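Local coordinates for protein c-di-GMP synthase (Capnocytophaga granulosa, PDB 6WT9) that makes the cyclic dinucleotide 3',3'-c-di-GMP from two GTP molecules, as the second-messenger synthase of a CBASS antiphage defence system, at residues T27-F30 and S31-D35; F10-L13 and Q14-N18; I214-K217 and R218-T221; E265-S268 and F269-N272. One frame throughout, in Å; residues are numbered along the deposited sequence.

Overall arrangement
The four contacts are local and follow one another along the chain in the order 2, 1, 3, 4. Contacts 2 and 1 lie at the C-terminal ends of two successive helices, 6-17 and 23-32. Their centres are about 15 Å apart, and they touch through the rings of F10, F29 and F30. Contact 3 is the turn between strands 212-216 and 221-226 of the mixed sheet, on the opposite side of the chain's centre, about 48 Å centre to centre from contact 1. Contact 4 starts helix 268-276, its centre about 8 Å from the centre of the chain. Three of them mark helix ends, two C-terminal and one N-terminal, and contact 3 is a hairpin turn of the nucleotidyltransferase sheet.

Contact 1: T27-F30 and S31-D35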
loop_
_atom_site.group_PDB
_atom_site.type_symbol
_atom_site.label_atom_id
_atom_site.label_comp_id
_atom_site.label_asym_id
_atom_site.label_seq_id
_atom_site.Cartn_x
_atom_site.Cartn_y
_atom_site.Cartn_z
ATOM N N THR A 27 1.786 -22.942 8.782
ATOM C CA THR A 27 1.007 -23.709 9.747
ATOM C C THR A 27 -0.063 -22.849 10.406
ATOM O O THR A 27 -1.208 -23.287 10.566
ATOM C CB THR A 27 1.934 -24.323 10.795
ATOM O OG1 THR A 27 2.810 -25.263 10.159
ATOM C CG2 THR A 27 1.133 -25.042 11.872
ATOM N N LYS A 28 0.283 -21.617 10.787
ATOM C CA LYS A 28 -0.716 -20.724 11.367
ATOM C C LYS A 28 -1.826 -20.409 10.372
ATOM O O LYS A 28 -2.980 -20.216 10.772
ATOM C CB LYS A 28 -0.047 -19.439 11.862
ATOM C CG LYS A 28 -1.003 -18.275 12.092
ATOM C CD LYS A 28 -0.374 -17.175 12.929
ATOM C CE LYS A 28 -0.451 -17.506 14.410
ATOM N NZ LYS A 28 -1.861 -17.682 14.861
ATOM N N PHE A 29 -1.506 -20.373 9.078
ATOM C CA PHE A 29 -2.518 -20.092 8.064
ATOM C C PHE A 29 -3.578 -21.188 8.030
ATOM O O PHE A 29 -4.778 -20.915 8.150
ATOM C CB PHE A 29 -1.854 -19.934 6.696
ATOM C CG PHE A 29 -2.829 -19.791 5.563
ATOM C CD1 PHE A 29 -3.461 -18.583 5.322
ATOM C CD2 PHE A 29 -3.109 -20.865 4.735
ATOM C CE1 PHE A 29 -4.361 -18.450 4.277
ATOM C CE2 PHE A 29 -4.006 -20.740 3.689
ATOM C CZ PHE A 29 -4.631 -19.528 3.461
ATOM N N PHE A 30 -3.150 -22.441 7.862
ATOM C CA PHE A 30 -4.106 -23.543 7.816
ATOM C C PHE A 30 -4.761 -23.777 9.170
ATOM O O PHE A 30 -5.908 -24.232 9.231
ATOM C CB PHE A 30 -3.422 -24.818 7.323
ATOM C CG PHE A 30 -3.098 -24.801 5.856
ATOM C CD1 PHE A 30 -4.093 -24.999 4.914
ATOM C CD2 PHE A 30 -1.801 -24.593 5.418
ATOM C CE1 PHE A 30 -3.803 -24.985 3.563
ATOM C CE2 PHE A 30 -1.505 -24.577 4.069
ATOM C CZ PHE A 30 -2.508 -24.773 3.140
ATOM N N SER A 31 -4.054 -23.476 10.261
ATOM C CA SER A 31 -4.662 -23.585 11.582
ATOM C C SER A 31 -5.768 -22.554 11.764
ATOM O O SER A 31 -6.846 -22.876 12.278
ATOM C CB SER A 31 -3.597 -23.426 12.666
ATOM O OG SER A 31 -4.184 -23.380 13.956
ATOM N N ASP A 32 -5.522 -21.310 11.347
ATOM C CA ASP A 32 -6.530 -20.264 11.472
ATOM C C ASP A 32 -7.657 -20.414 10.460
ATOM O O ASP A 32 -8.715 -19.800 10.636
ATOM C CB ASP A 32 -5.888 -18.886 11.317
ATOM C CG ASP A 32 -4.957 -18.540 12.463
ATOM O OD1 ASP A 32 -4.823 -19.363 13.395
ATOM O OD2 ASP A 32 -4.359 -17.444 12.430
ATOM N N ASN A 33 -7.458 -21.200 9.404
ATOM C CA ASN A 33 -8.453 -21.360 8.341
ATOM C C ASN A 33 -8.548 -22.826 7.952
ATOM O O ASN A 33 -8.192 -23.216 6.833
ATOM C CB ASN A 33 -8.095 -20.495 7.130
ATOM C CG ASN A 33 -7.943 -19.030 7.483
ATOM O OD1 ASN A 33 -8.928 -18.294 7.562
ATOM N ND2 ASN A 33 -6.703 -18.595 7.690
ATOM N N PRO A 34 -9.045 -23.680 8.852
ATOM C CA PRO A 34 -9.137 -25.113 8.530
ATOM C C PRO A 34 -10.126 -25.430 7.420
ATOM O O PRO A 34 -10.117 -26.561 6.917
ATOM C CB PRO A 34 -9.577 -25.744 9.856
ATOM C CG PRO A 34 -10.331 -24.659 10.545
ATOM C CD PRO A 34 -9.634 -23.373 10.171
ATOM N N ASP A 35 -10.967 -24.475 7.015
ATOM C CA ASP A 35 -11.975 -24.759 5.997
ATOM C C ASP A 35 -11.384 -24.809 4.592
ATOM O O ASP A 35 -11.991 -25.401 3.690
ATOM C CB ASP A 35 -13.087 -23.711 6.047
ATOM C CG ASP A 35 -12.567 -22.299 5.824
ATOM O OD1 ASP A 35 -11.608 -21.897 6.522
ATOM O OD2 ASP A 35 -13.106 -21.591 4.950
#
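The carbonyl oxygen F29 O takes two bonds from N33, one sound and one weak. The side-chain amide gives the better bond, N33 ND2 to F29 O at 3.0 Å with an N-H...O angle of 155°. The backbone bond from N33 N to F29 O is weak and bent. N33 CG stands anti to its own carbonyl carbon (chi1 -56°), which folds the amide back over the last turn. There it meets the F29 ring obliquely, with N33 ND2 4.0 Å from F29 CD1. This is the C-terminal end of helix 23-32. N33 is the first residue to leave helical backbone angles, and its side chain takes up a carbonyl of the last turn. The other end of the amide, N33 OD1, accepts from K288. Just before the end, the helix is regular: S31 N bonds to T27 O, and D32 N bonds to K28 O at 2.8 Å. On the exposed side K28 bends at its outer two torsions, and K28 NZ makes a long, weak salt bridge to D32 OD2, 3.5 Å away. K28 CG lies alongside the same oxygen. The buried F29 ring packs on T46 and L47 of helix 40-49.

Contact 2: F10-L13 and Q14-N18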
loop_
_atom_site.group_PDB
_atom_site.type_symbol
_atom_site.label_atom_id
_atom_site.label_comp_id
_atom_site.label_asym_id
_atom_site.label_seq_id
_atom_site.Cartn_x
_atom_site.Cartn_y
_atom_site.Cartn_z
ATOM N N PHE A 10 -2.216 -20.262 -5.784
ATOM C CA PHE A 10 -2.004 -20.320 -4.341
ATOM C C PHE A 10 -0.529 -20.511 -4.004
ATOM O O PHE A 10 -0.010 -19.856 -3.092
ATOM C CB PHE A 10 -2.840 -21.441 -3.727
ATOM C CG PHE A 10 -2.582 -21.653 -2.264
ATOM C CD1 PHE A 10 -3.018 -20.727 -1.332
ATOM C CD2 PHE A 10 -1.909 -22.779 -1.820
ATOM C CE1 PHE A 10 -2.785 -20.917 0.011
ATOM C CE2 PHE A 10 -1.674 -22.974 -0.476
ATOM C CZ PHE A 10 -2.112 -22.040 0.441
ATOM N N GLU A 11 0.156 -21.409 -4.717
ATOM C CA GLU A 11 1.584 -21.612 -4.489
ATOM C C GLU A 11 2.367 -20.335 -4.760
ATOM O O GLU A 11 3.203 -19.919 -3.950
ATOM C CB GLU A 11 2.107 -22.750 -5.366
ATOM C CG GLU A 11 1.821 -24.140 -4.835
ATOM C CD GLU A 11 2.486 -25.221 -5.664
ATOM O OE1 GLU A 11 2.645 -25.022 -6.888
ATOM O OE2 GLU A 11 2.859 -26.266 -5.091
ATOM N N ASN A 12 2.108 -19.702 -5.908
ATOM C CA ASN A 12 2.781 -18.450 -6.235
ATOM C C ASN A 12 2.498 -17.383 -5.187
ATOM O O ASN A 12 3.376 -16.581 -4.851
ATOM C CB ASN A 12 2.348 -17.973 -7.623
ATOM C CG ASN A 12 3.050 -16.697 -8.043
ATOM O OD1 ASN A 12 4.163 -16.734 -8.563
ATOM N ND2 ASN A 12 2.402 -15.559 -7.818
ATOM N N LEU A 13 1.273 -17.360 -4.657
ATOM C CA LEU A 13 0.942 -16.404 -3.608
ATOM C C LEU A 13 1.716 -16.688 -2.326
ATOM O O LEU A 13 2.091 -15.750 -1.611
ATOM C CB LEU A 13 -0.561 -16.420 -3.340
ATOM C CG LEU A 13 -1.096 -15.354 -2.384
ATOM C CD1 LEU A 13 -0.674 -13.971 -2.850
ATOM C CD2 LEU A 13 -2.606 -15.450 -2.289
ATOM N N GLN A 14 1.959 -17.965 -2.016
ATOM C CA GLN A 14 2.777 -18.301 -0.854
ATOM C C GLN A 14 4.188 -17.744 -0.998
ATOM O O GLN A 14 4.764 -17.233 -0.030
ATOM C CB GLN A 14 2.820 -19.817 -0.654
ATOM C CG GLN A 14 1.562 -20.414 -0.033
ATOM C CD GLN A 14 1.645 -21.924 0.106
ATOM O OE1 GLN A 14 2.009 -22.626 -0.836
ATOM N NE2 GLN A 14 1.315 -22.431 1.289
ATOM N N ASN A 15 4.760 -17.833 -2.200
ATOM C CA ASN A 15 6.093 -17.294 -2.435
ATOM C C ASN A 15 6.109 -15.772 -2.428
ATOM O O ASN A 15 7.153 -15.175 -2.144
ATOM C CB ASN A 15 6.643 -17.817 -3.762
ATOM C CG ASN A 15 6.834 -19.323 -3.761
ATOM O OD1 ASN A 15 7.137 -19.922 -2.729
ATOM N ND2 ASN A 15 6.660 -19.942 -4.921
ATOM N N ARG A 16 4.980 -15.130 -2.728
ATOM C CA ARG A 16 4.923 -13.674 -2.695
ATOM C C ARG A 16 4.839 -13.154 -1.264
ATOM O O ARG A 16 5.603 -12.265 -0.875
ATOM C CB ARG A 16 3.732 -13.183 -3.519
ATOM C CG ARG A 16 3.501 -11.681 -3.468
ATOM C CD ARG A 16 2.204 -11.320 -4.177
ATOM N NE ARG A 16 2.226 -11.742 -5.574
ATOM C CZ ARG A 16 1.155 -12.143 -6.254
ATOM N NH1 ARG A 16 -0.035 -12.185 -5.663
ATOM N NH2 ARG A 16 1.279 -12.511 -7.523
ATOM N N SER A 17 3.921 -13.702 -0.466
ATOM C CA SER A 17 3.736 -13.230 0.901
ATOM C C SER A 17 4.698 -13.875 1.889
ATOM O O SER A 17 4.976 -13.284 2.938
ATOM C CB SER A 17 2.292 -13.477 1.357
ATOM O OG SER A 17 1.961 -14.855 1.309
ATOM N N ASN A 18 5.213 -15.064 1.581
ATOM C CA ASN A 18 6.127 -15.795 2.458
ATOM C C ASN A 18 7.289 -16.313 1.619
ATOM O O ASN A 18 7.426 -17.522 1.399
ATOM C CB ASN A 18 5.388 -16.934 3.166
ATOM C CG ASN A 18 6.252 -17.666 4.175
ATOM O OD1 ASN A 18 7.376 -17.257 4.469
ATOM N ND2 ASN A 18 5.725 -18.758 4.715
#
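This is a local contact along the last turns of helix 6-17, between side chains one turn apart. F10 and Q14 pack side chain on ring. Q14 CG lies over one face of the F10 ring, a CH-pi contact 4.2 Å from the ring centroid. With CG anti to its carbonyl carbon (chi1 -77°), the Q14 chain turns back over this ring, and beyond CG it is extended. Its amide follows the ring, tilted 33° to it, and Q14 NE2 comes within 3.5 Å of F10 CE2. Around the helix, R16 lies across two residues of the previous turn. R16 NH1 is 3.4 Å from the methyl L13 CD1. R16 NH2 is 3.3 Å from N12 ND2, but both are donors and they do not bond. The guanidinium is held from helix 245-259 instead, by a salt bridge to D259 and a hydrogen bond to N255. The backbone bonds continue to the end of the helix. S17 N meets L13 O at 3.0 Å and almost straight, at 173°. N18 then leaves the helix, while its N still bonds to Q14 O. The F10 ring also packs on F29 of helix 23-32. The chemistry is therefore divided: F10 and L13 put apolar groups against L47 of helix 40-49, while R16 spends its charge on D259 and probably ties this helix to helix 245-259.

Contact 3: I214-K217 and R218-T221; sequences IYNK and RSNT
The chain reverses between N216 and T221, where N216 N bonds to T221 O at 2.9 Å and 167°, and N220, with a positive phi of 58°, helps close the turn. The side chain of N216 bonds back to the turn through OD1. Its CG is anti to the backbone N (chi1 -167°), which brings N216 OD1 over the next residues. There it accepts from S219 N at 3.3 Å and from R218 NE at 3.2 Å. Both donors come from the same face of the amide plane, with S219 N well above it. A weak third bond comes from R218 N. The R218 chain bends at two torsions to bring its NE back to this oxygen. S219 OG lies 3.3 Å from N216 CB and shares a short hydrogen bond with T221 OG1, at 2.6 Å. Across the hairpin, Y215 OH is 3.1 Å from N220 OD1, which lies at the edge of the ring; the two flat groups are nearly perpendicular. The hairpin joins strands 212-216 and 221-226 of the mixed sheet. Strand 185-194 pairs with the first of them. Helix 147-164 packs on Y215 through L150, K151 and R154, and its E158 makes a salt bridge with K217.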
loop_
_atom_site.group_PDB
_atom_site.type_symbol
_atom_site.label_atom_id
_atom_site.label_comp_id
_atom_site.label_asym_id
_atom_site.label_seq_id
_atom_site.Cartn_x
_atom_site.Cartn_y
_atom_site.Cartn_z
ATOM N N ILE A 214 6.526 17.425 -1.392
ATOM C CA ILE A 214 7.706 16.644 -1.740
ATOM C C ILE A 214 8.703 17.529 -2.472
ATOM O O ILE A 214 8.333 18.306 -3.361
ATOM C CB ILE A 214 7.309 15.429 -2.595
ATOM C CG1 ILE A 214 6.216 14.619 -1.893
ATOM C CG2 ILE A 214 8.525 14.562 -2.897
ATOM C CD1 ILE A 214 6.611 14.118 -0.523
ATOM N N TYR A 215 9.975 17.415 -2.104
ATOM C CA TYR A 215 11.020 18.163 -2.785
ATOM C C TYR A 215 11.351 17.502 -4.117
ATOM O O TYR A 215 11.528 16.282 -4.190
ATOM C CB TYR A 215 12.274 18.260 -1.923
ATOM C CG TYR A 215 13.439 18.885 -2.654
ATOM C CD1 TYR A 215 13.410 20.223 -3.021
ATOM C CD2 TYR A 215 14.561 18.137 -2.985
ATOM C CE1 TYR A 215 14.469 20.802 -3.694
ATOM C CE2 TYR A 215 15.626 18.707 -3.657
ATOM C CZ TYR A 215 15.574 20.041 -4.010
ATOM O OH TYR A 215 16.627 20.618 -4.679
ATOM N N ASN A 216 11.436 18.312 -5.167
ATOM C CA ASN A 216 11.745 17.843 -6.513
ATOM C C ASN A 216 13.138 18.345 -6.875
ATOM O O ASN A 216 13.324 19.536 -7.147
ATOM C CB ASN A 216 10.697 18.332 -7.509
ATOM C CG ASN A 216 10.788 17.628 -8.847
ATOM O OD1 ASN A 216 11.877 17.383 -9.364
ATOM N ND2 ASN A 216 9.635 17.292 -9.415
ATOM N N LYS A 217 14.114 17.433 -6.875
ATOM C CA LYS A 217 15.486 17.808 -7.201
ATOM C C LYS A 217 15.604 18.323 -8.628
ATOM O O LYS A 217 16.431 19.198 -8.908
ATOM C CB LYS A 217 16.410 16.608 -6.983
ATOM C CG LYS A 217 17.883 16.860 -7.255
ATOM C CD LYS A 217 18.678 15.573 -7.087
ATOM C CE LYS A 217 20.161 15.790 -7.324
ATOM N NZ LYS A 217 20.933 14.527 -7.154
ATOM N N ARG A 218 14.776 17.806 -9.538
ATOM C CA ARG A 218 14.881 18.183 -10.943
ATOM C C ARG A 218 14.459 19.630 -11.169
ATOM O O ARG A 218 15.117 20.363 -11.917
ATOM C CB ARG A 218 14.044 17.228 -11.794
ATOM C CG ARG A 218 13.715 17.725 -13.188
ATOM C CD ARG A 218 12.247 18.095 -13.285
ATOM N NE ARG A 218 11.406 17.163 -12.538
ATOM C CZ ARG A 218 10.974 16.000 -13.010
ATOM N NH1 ARG A 218 11.302 15.616 -14.236
ATOM N NH2 ARG A 218 10.214 15.217 -12.255
ATOM N N SER A 219 13.372 20.061 -10.533
ATOM C CA SER A 219 12.878 21.421 -10.695
ATOM C C SER A 219 13.304 22.355 -9.572
ATOM O O SER A 219 13.028 23.557 -9.653
ATOM C CB SER A 219 11.347 21.420 -10.798
ATOM O OG SER A 219 10.757 20.943 -9.602
ATOM N N ASN A 220 13.960 21.839 -8.531
ATOM C CA ASN A 220 14.359 22.613 -7.356
ATOM C C ASN A 220 13.164 23.264 -6.660
ATOM O O ASN A 220 13.327 24.203 -5.874
ATOM C CB ASN A 220 15.412 23.672 -7.716
ATOM C CG ASN A 220 16.119 24.235 -6.496
ATOM O OD1 ASN A 220 16.284 23.548 -5.488
ATOM N ND2 ASN A 220 16.526 25.496 -6.579
ATOM N N THR A 221 11.958 22.781 -6.931
ATOM C CA THR A 221 10.741 23.285 -6.315
ATOM C C THR A 221 10.183 22.240 -5.356
ATOM O O THR A 221 10.767 21.173 -5.145
ATOM C CB THR A 221 9.704 23.660 -7.379
ATOM O OG1 THR A 221 9.298 22.483 -8.091
ATOM C CG2 THR A 221 10.283 24.666 -8.361
#

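Contact 4: E265-S268 and F269-N272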
loop_
_atom_site.group_PDB
_atom_site.type_symbol
_atom_site.label_atom_id
_atom_site.label_comp_id
_atom_site.label_asym_id
_atom_site.label_seq_id
_atom_site.Cartn_x
_atom_site.Cartn_y
_atom_site.Cartn_z
ATOM N N GLU A 265 -3.614 -0.849 -14.399
ATOM C CA GLU A 265 -2.786 0.261 -13.927
ATOM C C GLU A 265 -3.551 1.111 -12.910
ATOM O O GLU A 265 -3.786 2.305 -13.087
ATOM C CB GLU A 265 -2.299 1.095 -15.106
ATOM C CG GLU A 265 -1.280 0.377 -15.974
ATOM C CD GLU A 265 -0.767 1.238 -17.107
ATOM O OE1 GLU A 265 -1.326 2.334 -17.325
ATOM O OE2 GLU A 265 0.200 0.821 -17.780
ATOM N N LEU A 266 -3.944 0.454 -11.824
ATOM C CA LEU A 266 -4.541 1.108 -10.668
ATOM C C LEU A 266 -3.542 1.041 -9.523
ATOM O O LEU A 266 -3.140 -0.053 -9.110
ATOM C CB LEU A 266 -5.858 0.441 -10.273
ATOM C CG LEU A 266 -6.989 0.463 -11.299
ATOM C CD1 LEU A 266 -8.171 -0.347 -10.792
ATOM C CD2 LEU A 266 -7.401 1.892 -11.601
ATOM N N SER A 267 -3.138 2.203 -9.021
ATOM C CA SER A 267 -2.177 2.245 -7.933
ATOM C C SER A 267 -2.825 1.774 -6.634
ATOM O O SER A 267 -4.046 1.613 -6.535
ATOM C CB SER A 267 -1.621 3.656 -7.763
ATOM O OG SER A 267 -2.655 4.567 -7.429
ATOM N N SER A 268 -1.981 1.538 -5.625
ATOM C CA SER A 268 -2.497 1.255 -4.290
ATOM C C SER A 268 -3.305 2.430 -3.764
ATOM O O SER A 268 -4.301 2.237 -3.057
ATOM C CB SER A 268 -1.345 0.928 -3.339
ATOM O OG SER A 268 -0.522 -0.094 -3.873
ATOM N N PHE A 269 -2.884 3.651 -4.103
ATOM C CA PHE A 269 -3.669 4.849 -3.824
ATOM C C PHE A 269 -5.103 4.693 -4.317
ATOM O O PHE A 269 -6.059 4.987 -3.591
ATOM C CB PHE A 269 -2.983 6.047 -4.490
ATOM C CG PHE A 269 -3.520 7.384 -4.075
ATOM C CD1 PHE A 269 -3.009 8.036 -2.963
ATOM C CD2 PHE A 269 -4.505 8.012 -4.821
ATOM C CE1 PHE A 269 -3.488 9.276 -2.587
ATOM C CE2 PHE A 269 -4.986 9.253 -4.450
ATOM C CZ PHE A 269 -4.474 9.887 -3.331
ATOM N N ASP A 270 -5.270 4.211 -5.551
ATOM C CA ASP A 270 -6.606 4.051 -6.117
ATOM C C ASP A 270 -7.357 2.900 -5.459
ATOM O O ASP A 270 -8.555 3.018 -5.172
ATOM C CB ASP A 270 -6.511 3.827 -7.629
ATOM C CG ASP A 270 -5.712 4.909 -8.329
ATOM O OD1 ASP A 270 -5.942 6.103 -8.043
ATOM O OD2 ASP A 270 -4.848 4.560 -9.162
ATOM N N ILE A 271 -6.676 1.777 -5.219
ATOM C CA ILE A 271 -7.343 0.622 -4.630
ATOM C C ILE A 271 -7.786 0.927 -3.204
ATOM O O ILE A 271 -8.872 0.516 -2.776
ATOM C CB ILE A 271 -6.425 -0.612 -4.699
ATOM C CG1 ILE A 271 -6.195 -1.014 -6.157
ATOM C CG2 ILE A 271 -7.017 -1.775 -3.910
ATOM C CD1 ILE A 271 -5.215 -2.149 -6.336
ATOM N N ASN A 272 -6.958 1.655 -2.447
ATOM C CA ASN A 272 -7.360 2.086 -1.110
ATOM C C ASN A 272 -8.650 2.896 -1.162
ATOM O O ASN A 272 -9.585 2.647 -0.393
ATOM C CB ASN A 272 -6.247 2.912 -0.460
ATOM C CG ASN A 272 -4.995 2.106 -0.194
ATOM O OD1 ASN A 272 -5.025 0.878 -0.165
ATOM N ND2 ASN A 272 -3.881 2.798 0.007
#
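One carboxylate oxygen, D270 OD2, takes both the backbone N-H and the hydroxyl of S267. S267 N reaches it at 2.9 Å on its anti side, 28° out of the carboxylate plane. S267 OG comes in at 2.8 Å from nearly straight above that plane, 81° out of it. Both donors lie on the same face. The hydroxyl stands between the backbone N and the carbonyl carbon of its own residue (chi1 62°), so one residue can offer both groups to one oxygen. S267 OG also accepts from D270 N at 3.2 Å. The exchange is reciprocal: the serine side chain caps a helix N-H, and the aspartate side chain caps the serine N-H. This is a capping box, with S267 as the N-cap of helix 268-276. A carboxylate here probably gains from the positive end of the helix dipole. Its other oxygen, D270 OD1, makes a salt bridge to K329 of helix 327-347, which would further favour the charged form. The first regular helical bonds follow, I271 N to S267 O at 2.9 Å and N272 N to S268 O at 2.8 Å. On the buried side L266 CB meets I271 CG1 at 4.4 Å, a loose apolar touch. L266 also packs on L336 of helix 327-347, and I271 on L253 of helix 245-259.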